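Local coordinates for protein ribosomal RNA methyltransferase, putative (Plasmodium falciparum, PDB 2PLW) that binds S-adenosylmethionine through its FtsJ-like domain and probably methylates a uridine 2'-hydroxyl of ribosomal RNA, at residues L18-N23 with Q38-R43. Residues are numbered along the deposited sequence; the frame is centred on the assembly and turned at random.
Sequences LFLKKN and QVILER
Arg43 meets Leu20 with the aliphatic part of its chain, while its NH1 is gripped twice by helix 7-17, in a salt bridge to OD2 of Asp14 and a hydrogen bond to OD1 of Asn15; the same Asp14 carboxylate uses OD1 to accept the backbone N-H groups of Phe19 and Leu20, linking the loop after helix 7-17 to the arginine. Across the two segments there is no hydrogen bond, and the touching atoms are all carbons. Leu20 points its branched end at helix 35-43 and divides it between two residues: CD1 lies 4.0 Å from Arg43 CD and equally close to Arg43 CB, whereas CD2 sits 4.0 Å from Ile40 CG1. Both partners cross the leucine at about a right angle. In this Rossmann-like methyltransferase fold, the loop leads from helix 7-17 into strand 24-29, and the chain then returns as helix 35-43, preceded by Gly34 and opening with Ser35 and Trp36, all three at the S-adenosylmethionine site. The Arg43 chain is bent at chi2 (-147°), with CB and CD both against Leu20 CD1 and the guanidinium group ending at helix 7-17. Ile40, one helical turn earlier, also packs on Leu10 of that helix and on Leu111 of strand 107-112.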
ATOM      1  N   LEU A  18     -11.308   6.806   6.920  1.00 24.36           N
ATOM      2  CA  LEU A  18     -12.050   7.488   5.838  1.00 25.18           C
ATOM      3  C   LEU A  18     -11.194   8.161   4.773  1.00 24.79           C
ATOM      4  O   LEU A  18     -11.116   9.401   4.707  1.00 25.45           O
ATOM      5  CB  LEU A  18     -13.051   8.524   6.398  1.00 26.25           C
ATOM      6  CG  LEU A  18     -14.510   8.192   6.768  1.00 28.99           C
ATOM      7  CD1 LEU A  18     -15.343   7.637   5.580  1.00 30.52           C
ATOM      8  CD2 LEU A  18     -14.572   7.289   7.983  1.00 31.27           C
ATOM      9  N   PHE A  19     -10.571   7.339   3.937  1.00 22.74           N
ATOM     10  CA  PHE A  19      -9.619   7.820   2.947  1.00 21.84           C
ATOM     11  C   PHE A  19     -10.098   7.538   1.532  1.00 21.54           C
ATOM     12  O   PHE A  19      -9.639   8.182   0.596  1.00 20.75           O
ATOM     13  CB  PHE A  19      -8.215   7.226   3.196  1.00 20.04           C
ATOM     14  CG  PHE A  19      -8.216   5.742   3.459  1.00 18.64           C
ATOM     15  CD1 PHE A  19      -8.215   4.841   2.390  1.00 17.72           C
ATOM     16  CD2 PHE A  19      -8.219   5.242   4.770  1.00 18.56           C
ATOM     17  CE1 PHE A  19      -8.207   3.465   2.617  1.00 17.44           C
ATOM     18  CE2 PHE A  19      -8.229   3.861   5.005  1.00 17.74           C
ATOM     19  CZ  PHE A  19      -8.210   2.976   3.920  1.00 16.25           C
ATOM     20  N   LEU A  20     -11.026   6.587   1.366  1.00 21.68           N
ATOM     21  CA  LEU A  20     -11.522   6.256   0.033  1.00 22.36           C
ATOM     22  C   LEU A  20     -12.577   7.255  -0.408  1.00 24.30           C
ATOM     23  O   LEU A  20     -13.718   7.226   0.061  1.00 25.50           O
ATOM     24  CB  LEU A  20     -12.066   4.833  -0.043  1.00 22.27           C
ATOM     25  CG  LEU A  20     -11.042   3.713   0.196  1.00 19.64           C
ATOM     26  CD1 LEU A  20     -11.754   2.355   0.376  1.00 18.22           C
ATOM     27  CD2 LEU A  20     -10.016   3.625  -0.957  1.00 20.93           C
ATOM     28  N   LYS A  21     -12.174   8.129  -1.321  1.00 24.69           N
ATOM     29  CA  LYS A  21     -12.948   9.316  -1.674  1.00 25.70           C
ATOM     30  C   LYS A  21     -12.987   9.459  -3.188  1.00 24.16           C
ATOM     31  O   LYS A  21     -12.191   8.833  -3.898  1.00 23.62           O
ATOM     32  CB  LYS A  21     -12.296  10.553  -1.048  1.00 25.48           C
ATOM     33  CG  LYS A  21     -12.505  10.680   0.464  1.00 28.18           C
ATOM     34  CD  LYS A  21     -11.723  11.830   1.113  1.00 28.60           C
ATOM     35  CE  LYS A  21     -10.226  11.493   1.256  1.00 31.36           C
ATOM     36  NZ  LYS A  21      -9.427  12.253   2.290  1.00 32.05           N
ATOM     37  N   LYS A  22     -13.899  10.299  -3.672  1.00 22.96           N
ATOM     38  CA  LYS A  22     -14.050  10.539  -5.101  1.00 22.98           C
ATOM     39  C   LYS A  22     -12.824  11.226  -5.713  1.00 21.18           C
ATOM     40  O   LYS A  22     -12.106  11.941  -5.028  1.00 22.14           O
ATOM     41  CB  LYS A  22     -15.318  11.369  -5.369  1.00 22.79           C
ATOM     42  CG  LYS A  22     -15.263  12.787  -4.843  1.00 24.65           C
ATOM     43  CD  LYS A  22     -16.505  13.574  -5.280  1.00 25.62           C
ATOM     44  CE  LYS A  22     -16.405  15.050  -4.910  1.00 29.74           C
ATOM     45  NZ  LYS A  22     -16.372  15.346  -3.428  1.00 34.86           N
ATOM     46  N   ASN A  23     -12.612  10.999  -7.005  1.00 20.13           N
ATOM     47  CA  ASN A  23     -11.573  11.682  -7.786  1.00 19.50           C
ATOM     48  C   ASN A  23     -10.169  11.459  -7.219  1.00 18.03           C
ATOM     49  O   ASN A  23      -9.350  12.384  -7.161  1.00 17.76           O
ATOM     50  CB  ASN A  23     -11.870  13.193  -7.936  1.00 19.57           C
ATOM     51  CG  ASN A  23     -11.074  13.835  -9.073  1.00 21.22           C
ATOM     52  OD1 ASN A  23     -10.561  13.141  -9.947  1.00 20.13           O
ATOM     53  ND2 ASN A  23     -10.961  15.161  -9.050  1.00 21.03           N
ATOM     54  N   GLN A  38     -11.572  -5.022  -4.853  1.00 16.08           N
ATOM     55  CA  GLN A  38     -13.040  -5.104  -4.824  1.00 16.73           C
ATOM     56  C   GLN A  38     -13.660  -4.135  -3.840  1.00 16.70           C
ATOM     57  O   GLN A  38     -14.659  -3.500  -4.161  1.00 17.78           O
ATOM     58  CB  GLN A  38     -13.492  -6.514  -4.460  1.00 16.55           C
ATOM     59  CG  GLN A  38     -13.124  -7.518  -5.493  1.00 16.65           C
ATOM     60  CD  GLN A  38     -13.518  -8.882  -5.047  1.00 16.20           C
ATOM     61  OE1 GLN A  38     -12.902  -9.443  -4.147  1.00 16.86           O
ATOM     62  NE2 GLN A  38     -14.542  -9.444  -5.685  1.00 19.73           N
ATOM     63  N   VAL A  39     -13.080  -4.010  -2.644  1.00 17.23           N
ATOM     64  CA  VAL A  39     -13.596  -3.069  -1.633  1.00 16.96           C
ATOM     65  C   VAL A  39     -13.476  -1.631  -2.141  1.00 16.87           C
ATOM     66  O   VAL A  39     -14.398  -0.820  -2.003  1.00 17.38           O
ATOM     67  CB  VAL A  39     -12.821  -3.203  -0.287  1.00 16.97           C
ATOM     68  CG1 VAL A  39     -13.110  -2.026   0.631  1.00 16.97           C
ATOM     69  CG2 VAL A  39     -13.157  -4.530   0.397  1.00 16.61           C
ATOM     70  N   ILE A  40     -12.328  -1.320  -2.743  1.00 15.59           N
ATOM     71  CA  ILE A  40     -12.102   0.003  -3.307  1.00 15.77           C
ATOM     72  C   ILE A  40     -13.142   0.330  -4.376  1.00 17.15           C
ATOM     73  O   ILE A  40     -13.675   1.448  -4.400  1.00 18.30           O
ATOM     74  CB  ILE A  40     -10.648   0.169  -3.855  1.00 15.20           C
ATOM     75  CG1 ILE A  40      -9.626   0.040  -2.713  1.00 14.62           C
ATOM     76  CG2 ILE A  40     -10.495   1.548  -4.538  1.00 15.66           C
ATOM     77  CD1 ILE A  40      -8.173  -0.273  -3.229  1.00 14.02           C
ATOM     78  N   LEU A  41     -13.445  -0.646  -5.227  1.00 18.43           N
ATOM     79  CA  LEU A  41     -14.523  -0.491  -6.220  1.00 19.67           C
ATOM     80  C   LEU A  41     -15.877  -0.190  -5.572  1.00 20.84           C
ATOM     81  O   LEU A  41     -16.547   0.746  -5.982  1.00 19.66           O
ATOM     82  CB  LEU A  41     -14.612  -1.705  -7.143  1.00 20.03           C
ATOM     83  CG  LEU A  41     -13.595  -1.871  -8.259  1.00 20.71           C
ATOM     84  CD1 LEU A  41     -13.703  -3.278  -8.813  1.00 21.94           C
ATOM     85  CD2 LEU A  41     -13.810  -0.857  -9.400  1.00 22.59           C
ATOM     86  N   GLU A  42     -16.252  -0.959  -4.553  1.00 22.12           N
ATOM     87  CA  GLU A  42     -17.523  -0.759  -3.837  1.00 24.19           C
ATOM     88  C   GLU A  42     -17.670   0.616  -3.219  1.00 24.71           C
ATOM     89  O   GLU A  42     -18.732   1.246  -3.303  1.00 25.55           O
ATOM     90  CB  GLU A  42     -17.646  -1.762  -2.697  1.00 25.20           C
ATOM     91  CG  GLU A  42     -17.938  -3.148  -3.132  1.00 28.29           C
ATOM     92  CD  GLU A  42     -17.886  -4.123  -1.978  1.00 30.91           C
ATOM     93  OE1 GLU A  42     -17.367  -3.765  -0.880  1.00 32.47           O
ATOM     94  OE2 GLU A  42     -18.349  -5.261  -2.180  1.00 35.22           O
ATOM     95  N   ARG A  43     -16.607   1.056  -2.556  1.00 24.11           N
ATOM     96  CA  ARG A  43     -16.641   2.283  -1.798  1.00 24.74           C
ATOM     97  C   ARG A  43     -16.516   3.506  -2.695  1.00 24.91           C
ATOM     98  O   ARG A  43     -16.811   4.618  -2.271  1.00 26.00           O
ATOM     99  CB  ARG A  43     -15.579   2.256  -0.718  1.00 24.52           C
ATOM    100  CG  ARG A  43     -15.820   1.111   0.231  1.00 25.28           C
ATOM    101  CD  ARG A  43     -15.401   1.438   1.606  1.00 27.75           C
ATOM    102  NE  ARG A  43     -16.192   0.674   2.557  1.00 28.51           N
ATOM    103  CZ  ARG A  43     -16.385   1.021   3.819  1.00 25.16           C
ATOM    104  NH1 ARG A  43     -15.814   2.106   4.315  1.00 23.12           N
ATOM    105  NH2 ARG A  43     -17.124   0.247   4.596  1.00 27.25           N
TER